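Local atomic coordinates of YJHT (Escherichia coli, PDB entry 2UVK), a protein that converts the alpha-anomer of N-acetylneuraminate to the beta-anomer in the periplasm, speeding the equilibrium between the two forms of this sialic acid. Residues Gly265-Glu268 against Asn269-Gly273; Ile149-Ile152 against Asn153-Phe157; Gly125-Gln129 against Asn130-Gly134; Ser172-Pro175 against Ser176-Gln179. All coordinates share one frame; numbering follows the deposited sequence. Where two conformers were deposited one is given.

Contact 1 (Gly265-Glu268 against Asn269-Gly273); sequences GSRE and NYQNG
A short alpha-helix, set in the excursion between strands 254-262 and 284-293 of one propeller blade, brings G265-E268 and N269-G273 together. Bonds from each residue to the fourth one on build it: N269 N reaches the N-cap carbonyl G265 O at 3.1 Å, and Q271 N meets R267 O at 2.8 Å. The helix closes in a Schellman motif, where G273, at positive phi, gives its N-H to Y270 O. On one flank R267 starts with CG anti to its own N (chi1 176°); the bend at chi2 brings CD to 3.8 Å from Q271 CD, the two chains crossing at about a right angle, and a second bend at chi3 turns the guanidinium on towards Y270. NH1 of R267 approaches Y270 CD2 at 3.7 Å, with guanidinium and ring planes 82° apart, while NH2 is held by the carbonyl of R215. On the exposed side N272 ND2 makes a weak, bent bond of 3.0 Å to E268 OE2. Outside the helix, D241 accepts from the backbone N-H groups of G265 and R267 at its first turn. R267 and Y270 both lean on L214 of strand 214-215, and the Y270 hydroxyl reaches the backbone of A161, with K160 in a cation-pi contact.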
# COMPACT_ATOMS: atom_id res chain seq x y z
N GLY B 265 -7.89 17.51 23.39
CA GLY B 265 -9.18 17.88 22.81
C GLY B 265 -9.44 17.42 21.39
O GLY B 265 -10.56 17.54 20.88
N SER B 266 -8.42 16.85 20.73
CA SER B 266 -8.56 16.46 19.34
C SER B 266 -9.56 15.32 19.12
O SER B 266 -10.24 15.30 18.10
CB SER B 266 -7.16 16.12 18.71
OG SER B 266 -6.44 15.20 19.50
N ARG B 267 -9.63 14.35 20.03
CA ARG B 267 -10.54 13.20 19.86
C ARG B 267 -11.98 13.73 19.88
O ARG B 267 -12.79 13.34 19.03
CB ARG B 267 -10.31 12.13 20.93
CG ARG B 267 -11.28 10.93 20.89
CD ARG B 267 -11.50 10.29 19.53
NE ARG B 267 -10.27 9.68 19.00
CZ ARG B 267 -10.17 9.08 17.81
NH1 ARG B 267 -11.20 9.00 16.98
NH2 ARG B 267 -9.00 8.56 17.45
N GLU B 268 -12.24 14.65 20.78
CA GLU B 268 -13.58 15.19 20.89
C GLU B 268 -13.93 15.98 19.62
O GLU B 268 -15.00 15.78 19.07
CB GLU B 268 -13.72 16.04 22.15
CG GLU B 268 -15.17 16.43 22.45
CD GLU B 268 -15.26 17.84 22.98
OE1 GLU B 268 -14.43 18.21 23.84
OE2 GLU B 268 -16.17 18.58 22.52
N ASN B 269 -13.02 16.82 19.11
CA ASN B 269 -13.24 17.46 17.81
C ASN B 269 -13.56 16.48 16.68
O ASN B 269 -14.51 16.66 15.92
CB ASN B 269 -12.05 18.30 17.36
CG ASN B 269 -11.79 19.48 18.23
OD1 ASN B 269 -12.52 19.74 19.21
ND2 ASN B 269 -10.75 20.22 17.88
N TYR B 270 -12.75 15.44 16.52
CA TYR B 270 -13.04 14.46 15.50
C TYR B 270 -14.42 13.78 15.70
O TYR B 270 -15.16 13.59 14.74
CB TYR B 270 -11.92 13.41 15.41
CG TYR B 270 -12.00 12.52 14.19
CD1 TYR B 270 -11.57 12.97 12.94
CD2 TYR B 270 -12.51 11.23 14.28
CE1 TYR B 270 -11.65 12.16 11.82
CE2 TYR B 270 -12.57 10.41 13.16
CZ TYR B 270 -12.13 10.88 11.94
OH TYR B 270 -12.19 10.08 10.83
N GLN B 271 -14.72 13.41 16.95
CA GLN B 271 -16.00 12.78 17.30
C GLN B 271 -17.14 13.73 16.95
O GLN B 271 -18.24 13.29 16.59
CB GLN B 271 -16.04 12.39 18.78
CG GLN B 271 -15.25 11.12 19.11
CD GLN B 271 -15.13 10.85 20.60
OE1 GLN B 271 -15.15 11.77 21.43
NE2 GLN B 271 -14.99 9.58 20.95
N ASN B 272 -16.87 15.03 17.03
CA ASN B 272 -17.84 16.06 16.66
C ASN B 272 -17.86 16.43 15.17
O ASN B 272 -18.53 17.39 14.79
CB ASN B 272 -17.63 17.31 17.53
CG ASN B 272 -17.97 17.07 19.00
OD1 ASN B 272 -18.67 16.12 19.36
ND2 ASN B 272 -17.47 17.95 19.86
N GLY B 273 -17.16 15.68 14.32
CA GLY B 273 -17.25 15.91 12.87
C GLY B 273 -16.25 16.87 12.24
O GLY B 273 -16.36 17.17 11.05

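Contact 2 (Ile149-Ile152 against Asn153-Phe157); sequences IDKI and NAHYF
I149 touches N153 one turn further along the surface alpha-helix 146-157, part of the helical insertion between strands 120-125 and 169-174 of this Kelch propeller. Its CG2 lies 3.5 Å from N153 OD1, the two side chains running side by side, and its carbonyl takes the N-H of N153 in an almost straight bond. D150 follows, and its carboxylate reaches the same amide through a water: that water donates to D150 OD1 at 2.7 Å and to N153 OD1 at 3.0 Å. The ND2 of N153 turns to the hydroxyl of Y135, so both ends of the amide are engaged. Next comes K151, whose chain stays extended from CG to NZ and runs alongside H155, with CE 3.8 Å from the ring's NE2. A second water takes a weak bond from K151 NZ and makes another weak one with H155 NE2. Were H155 an alanine, K151 would probably lose the ring alongside its chain, and this water its link to the next turn. I152 is the buried member: its side chain turns to D138 and A142 of helix 129-142 and to M102 of the second subunit, while its carbonyl receives Y156 N. Y156, with CG anti to its N (chi1 -171°), swings its ring clear of I152 towards I131 and P212. Its CD2 sits 3.7 Å above the F157 ring plane, over the centre.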
# COMPACT_ATOMS: atom_id res chain seq x y z
N ILE B 149 -0.50 26.58 -1.35
CA ILE B 149 -0.16 25.85 -0.13
C ILE B 149 -1.39 25.64 0.73
O ILE B 149 -1.64 24.54 1.23
CB ILE B 149 0.96 26.58 0.69
CG1 ILE B 149 2.26 26.56 -0.09
CG2 ILE B 149 1.13 25.96 2.10
CD1 ILE B 149 3.30 27.50 0.47
N ASP B 150 -2.20 26.69 0.89
CA ASP B 150 -3.39 26.58 1.70
C ASP B 150 -4.35 25.53 1.15
O ASP B 150 -4.96 24.79 1.93
CB ASP B 150 -4.10 27.94 1.77
CG ASP B 150 -3.32 28.96 2.57
OD1 ASP B 150 -2.40 28.63 3.34
OD2 ASP B 150 -3.65 30.17 2.43
N LYS B 151 -4.47 25.46 -0.17
CA LYS B 151 -5.35 24.49 -0.82
C LYS B 151 -4.84 23.08 -0.54
O LYS B 151 -5.62 22.18 -0.25
CB LYS B 151 -5.42 24.74 -2.32
CG LYS B 151 -6.46 23.96 -3.07
CD LYS B 151 -6.39 24.23 -4.58
CE LYS B 151 -7.24 23.24 -5.37
NZ LYS B 151 -6.93 23.29 -6.80
N ILE B 152 -3.53 22.91 -0.64
CA ILE B 152 -2.93 21.58 -0.43
C ILE B 152 -3.19 21.11 1.00
O ILE B 152 -3.58 19.96 1.22
CB ILE B 152 -1.42 21.61 -0.73
CG1 ILE B 152 -1.19 21.70 -2.23
CG2 ILE B 152 -0.72 20.35 -0.20
CD1 ILE B 152 0.16 22.32 -2.64
N ASN B 153 -2.97 21.99 1.97
CA ASN B 153 -3.22 21.69 3.37
C ASN B 153 -4.68 21.42 3.67
O ASN B 153 -5.04 20.51 4.42
CB ASN B 153 -2.65 22.76 4.30
CG ASN B 153 -1.15 22.73 4.36
OD1 ASN B 153 -0.47 23.78 4.36
ND2 ASN B 153 -0.61 21.54 4.46
N ALA B 154 -5.56 22.22 3.10
CA ALA B 154 -6.96 22.02 3.30
C ALA B 154 -7.39 20.65 2.81
O ALA B 154 -8.08 19.94 3.52
CB ALA B 154 -7.77 23.13 2.60
N HIS B 155 -6.96 20.27 1.60
CA HIS B 155 -7.31 18.96 1.04
C HIS B 155 -6.68 17.87 1.91
O HIS B 155 -7.30 16.84 2.21
CB HIS B 155 -6.78 18.78 -0.36
CG HIS B 155 -7.62 19.36 -1.45
ND1 HIS B 155 -8.99 19.26 -1.49
CD2 HIS B 155 -7.26 19.95 -2.62
CE1 HIS B 155 -9.44 19.81 -2.60
NE2 HIS B 155 -8.42 20.23 -3.31
N TYR B 156 -5.44 18.08 2.33
CA TYR B 156 -4.72 17.02 3.06
C TYR B 156 -5.35 16.68 4.42
O TYR B 156 -5.45 15.49 4.79
CB TYR B 156 -3.27 17.44 3.27
CG TYR B 156 -2.37 16.33 3.82
CD1 TYR B 156 -1.95 15.29 3.03
CD2 TYR B 156 -1.93 16.39 5.14
CE1 TYR B 156 -1.11 14.29 3.54
CE2 TYR B 156 -1.09 15.41 5.67
CZ TYR B 156 -0.69 14.37 4.85
OH TYR B 156 0.18 13.40 5.31
N PHE B 157 -5.74 17.69 5.19
CA PHE B 157 -6.22 17.46 6.55
C PHE B 157 -7.73 17.22 6.66
O PHE B 157 -8.18 16.68 7.66
CB PHE B 157 -5.78 18.60 7.47
CG PHE B 157 -4.32 18.64 7.71
CD1 PHE B 157 -3.73 17.70 8.52
CD2 PHE B 157 -3.52 19.62 7.14
CE1 PHE B 157 -2.35 17.71 8.76
CE2 PHE B 157 -2.14 19.63 7.37
CZ PHE B 157 -1.57 18.67 8.19
O HOH W 1 -1.60 26.49 4.80
O HOH W 2 -8.25 20.72 -6.68

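Contact 3 (Gly125-Gln129 against Asn130-Gly134); sequences GGVNQ and NIFNG
Hydrogen bonds that start helix 129-142 come first among the interactions joining G125-Q129 to N130-G134. N128 is the N-cap: its CG stands anti to the backbone N (chi1 176°), which carries OD1 over the first turn to accept from I131 N at 2.9 Å, in the plane of the amide carbonyl. CG1 of I131 packs against this capping OD1 at 3.5 Å. The main-chain carbonyl of N128 takes the N-H of F132 at 3.0 Å, and Q129 O receives N133 N at 2.8 Å. Apolar contact is smaller. CG2 of V127 meets F132 CB at 3.8 Å and also lies near CD1 of the ring, approaching it obliquely. Polar ends with partners outside the turn form a third group. Q129 and N130 point the same way, their amide planes 29° apart; Q129 OE1 accepts from N130 ND2 of the second subunit, and N130 ND2 donates to Q129 OE1 there. N128 ND2 reaches P106 O of that subunit, and N133 OD1 accepts from V84 N of its own chain. N128 therefore serves two ends: its oxygen satisfies a backbone N-H of the opening turn, and its nitrogen ties that turn to the dimer partner.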
# COMPACT_ATOMS: atom_id res chain seq x y z
N GLY B 125 1.66 -0.91 10.97
CA GLY B 125 1.52 0.53 11.13
C GLY B 125 2.30 1.33 10.10
O GLY B 125 3.00 0.79 9.26
N GLY B 126 2.15 2.63 10.22
CA GLY B 126 2.83 3.56 9.35
C GLY B 126 1.91 4.30 8.41
O GLY B 126 0.80 3.84 8.08
N VAL B 127 2.42 5.43 7.93
CA VAL B 127 1.68 6.23 6.96
C VAL B 127 1.61 5.52 5.61
O VAL B 127 2.36 4.56 5.34
CB VAL B 127 2.37 7.59 6.78
CG1 VAL B 127 2.48 8.33 8.10
CG2 VAL B 127 3.74 7.45 6.06
N ASN B 128 0.77 6.02 4.71
CA ASN B 128 0.68 5.54 3.35
C ASN B 128 1.74 6.27 2.52
O ASN B 128 1.80 7.51 2.52
CB ASN B 128 -0.70 5.84 2.76
CG ASN B 128 -0.83 5.45 1.33
OD1 ASN B 128 -0.59 6.28 0.43
ND2 ASN B 128 -1.23 4.19 1.07
N GLN B 129 2.55 5.51 1.80
CA GLN B 129 3.68 6.15 1.11
C GLN B 129 3.20 7.15 0.06
O GLN B 129 3.80 8.22 -0.07
CB GLN B 129 4.59 5.12 0.50
CG GLN B 129 4.12 4.42 -0.65
CD GLN B 129 4.94 3.16 -0.93
OE1 GLN B 129 6.12 3.04 -0.49
NE2 GLN B 129 4.33 2.20 -1.65
N ASN B 130 2.18 6.79 -0.72
CA ASN B 130 1.74 7.69 -1.79
C ASN B 130 1.15 9.00 -1.24
O ASN B 130 1.37 10.08 -1.81
CB ASN B 130 0.75 7.01 -2.73
CG ASN B 130 1.42 6.03 -3.68
OD1 ASN B 130 2.64 6.03 -3.79
ND2 ASN B 130 0.64 5.20 -4.38
N ILE B 131 0.35 8.92 -0.17
CA ILE B 131 -0.26 10.12 0.41
C ILE B 131 0.82 11.00 1.04
O ILE B 131 0.88 12.21 0.81
CB ILE B 131 -1.37 9.75 1.42
CG1 ILE B 131 -2.54 9.12 0.67
CG2 ILE B 131 -1.83 10.97 2.19
CD1 ILE B 131 -3.61 8.56 1.56
N PHE B 132 1.70 10.40 1.83
CA PHE B 132 2.77 11.15 2.49
C PHE B 132 3.73 11.75 1.44
O PHE B 132 4.05 12.97 1.47
CB PHE B 132 3.53 10.20 3.42
CG PHE B 132 4.63 10.84 4.19
CD1 PHE B 132 4.42 11.29 5.48
CD2 PHE B 132 5.90 10.97 3.63
CE1 PHE B 132 5.42 11.88 6.18
CE2 PHE B 132 6.91 11.54 4.35
CZ PHE B 132 6.67 11.99 5.60
N ASN B 133 4.18 10.94 0.50
CA ASN B 133 5.15 11.45 -0.50
C ASN B 133 4.47 12.52 -1.37
O ASN B 133 5.12 13.50 -1.77
CB ASN B 133 5.63 10.36 -1.42
CG ASN B 133 6.52 9.32 -0.74
OD1 ASN B 133 6.90 9.48 0.41
ND2 ASN B 133 6.81 8.27 -1.46
N GLY B 134 3.20 12.32 -1.71
CA GLY B 134 2.51 13.26 -2.57
C GLY B 134 2.36 14.61 -1.89
O GLY B 134 2.35 15.65 -2.59

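Contact 4 (Ser172-Pro175 against Ser176-Gln179); sequences SFDP and STQQ
D174 O collects the donors of a tight turn between strands 169-174 and 179-185, the third and fourth strands of one propeller blade. Q178 N gives the shortest of these bonds, 2.7 Å, arriving nearly in line with the carbonyl although bent at its hydrogen; T177 N adds a weak one at 3.2 Å. The carboxylate works on the same turn: with CG anti to the backbone N (chi1 -176°), D174 OD1 accepts from S176 N at 3.1 Å, which comes from above the carboxylate plane. Without that carboxylate, as with a valine at D174, the S176 N-H would probably lose this acceptor and the first corner of the turn would be freer to shift. T177 makes an ST turn, its OG1 accepting from Q179 N at 3.1 Å, and Q179 NE2 folds back to T177 O at 3.0 Å, with that oxygen lying in the plane of the amide. At the base of the turn D174 N donates to Q179 O. F173 offers CE1 to Q178 CA at 3.6 Å, and its ring also meets W180 and, edge-to-face, F71. A water bridges P175 O, S176 O and Q178 NE2, accepting from the last at 3.0 Å. Q179 OE1 accepts from K159 of the second subunit. Several of the turn's polar groups are thus used on its own backbone, consistent with a tight reversal, with the F173 ring against Q178 and the Q179 amide oxygen bonded to the dimer partner.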
# COMPACT_ATOMS: atom_id res chain seq x y z
N SER B 172 5.90 -9.85 7.74
CA SER B 172 7.07 -10.48 8.36
C SER B 172 8.23 -10.55 7.37
O SER B 172 8.06 -10.93 6.21
CB SER B 172 6.73 -11.87 8.94
OG SER B 172 6.37 -12.80 7.94
N PHE B 173 9.39 -10.13 7.86
CA PHE B 173 10.64 -10.17 7.13
C PHE B 173 11.48 -11.31 7.70
O PHE B 173 11.73 -11.34 8.91
CB PHE B 173 11.37 -8.84 7.30
CG PHE B 173 12.82 -8.86 6.87
CD1 PHE B 173 13.17 -8.67 5.55
CD2 PHE B 173 13.83 -9.05 7.81
CE1 PHE B 173 14.51 -8.68 5.15
CE2 PHE B 173 15.15 -9.04 7.40
CZ PHE B 173 15.48 -8.86 6.08
N ASP B 174 11.93 -12.21 6.83
CA ASP B 174 12.76 -13.36 7.24
C ASP B 174 14.20 -13.07 6.87
O ASP B 174 14.53 -13.00 5.69
CB ASP B 174 12.27 -14.64 6.56
CG ASP B 174 13.02 -15.89 7.03
OD1 ASP B 174 14.04 -15.74 7.72
OD2 ASP B 174 12.58 -17.01 6.71
N PRO B 175 15.10 -12.88 7.87
CA PRO B 175 16.48 -12.52 7.54
C PRO B 175 17.22 -13.54 6.65
O PRO B 175 18.14 -13.18 5.93
CB PRO B 175 17.16 -12.42 8.91
CG PRO B 175 16.07 -12.28 9.89
CD PRO B 175 14.87 -12.96 9.32
N SER B 176 16.81 -14.80 6.71
CA SER B 176 17.46 -15.85 5.95
C SER B 176 17.20 -15.73 4.45
O SER B 176 18.10 -15.98 3.64
CB SER B 176 17.01 -17.20 6.47
OG SER B 176 17.36 -17.33 7.85
N THR B 177 15.98 -15.31 4.09
CA THR B 177 15.57 -15.20 2.68
C THR B 177 15.58 -13.74 2.20
O THR B 177 15.64 -13.47 1.00
CB THR B 177 14.15 -15.76 2.50
OG1 THR B 177 13.21 -14.91 3.15
CG2 THR B 177 14.02 -17.16 3.12
N GLN B 178 15.53 -12.83 3.16
CA GLN B 178 15.36 -11.37 2.95
C GLN B 178 14.04 -10.98 2.27
O GLN B 178 13.93 -9.87 1.72
CB GLN B 178 16.54 -10.75 2.20
CG GLN B 178 17.85 -11.20 2.81
CD GLN B 178 19.09 -10.68 2.11
OE1 GLN B 178 19.02 -9.98 1.12
NE2 GLN B 178 20.27 -11.05 2.65
N GLN B 179 13.07 -11.89 2.34
CA GLN B 179 11.77 -11.70 1.71
C GLN B 179 10.73 -11.31 2.72
O GLN B 179 10.83 -11.61 3.92
CB GLN B 179 11.32 -12.98 1.01
CG GLN B 179 12.28 -13.53 -0.00
CD GLN B 179 12.64 -12.52 -1.05
OE1 GLN B 179 11.79 -12.11 -1.85
NE2 GLN B 179 13.90 -12.08 -1.06
O HOH W 3 20.08 -13.80 3.88

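In the fold
Contacts 1 and 2 lie at the surface, whereas contacts 3 and 4 are partly buried. Contacts 2 and 3 belong to successive helices of one insertion and touch directly, Y156 CE1 lying 3.7 Å from I131 CG2; contact 4 is the turn after the next strand. Contact 1 stands on a helix of a different blade, with nearest atoms about 7 Å from contact 2, and alone of the four has no touch with the second subunit. Successive i to i+4 backbone bonds run through contacts 1 and 2 and begin in contact 3 beside its side-chain cap. The surface pair carries weak or water-mediated side-chain bonds, contact 3 sends amides across the dimer interface, and contact 4 gathers donors on one carbonyl.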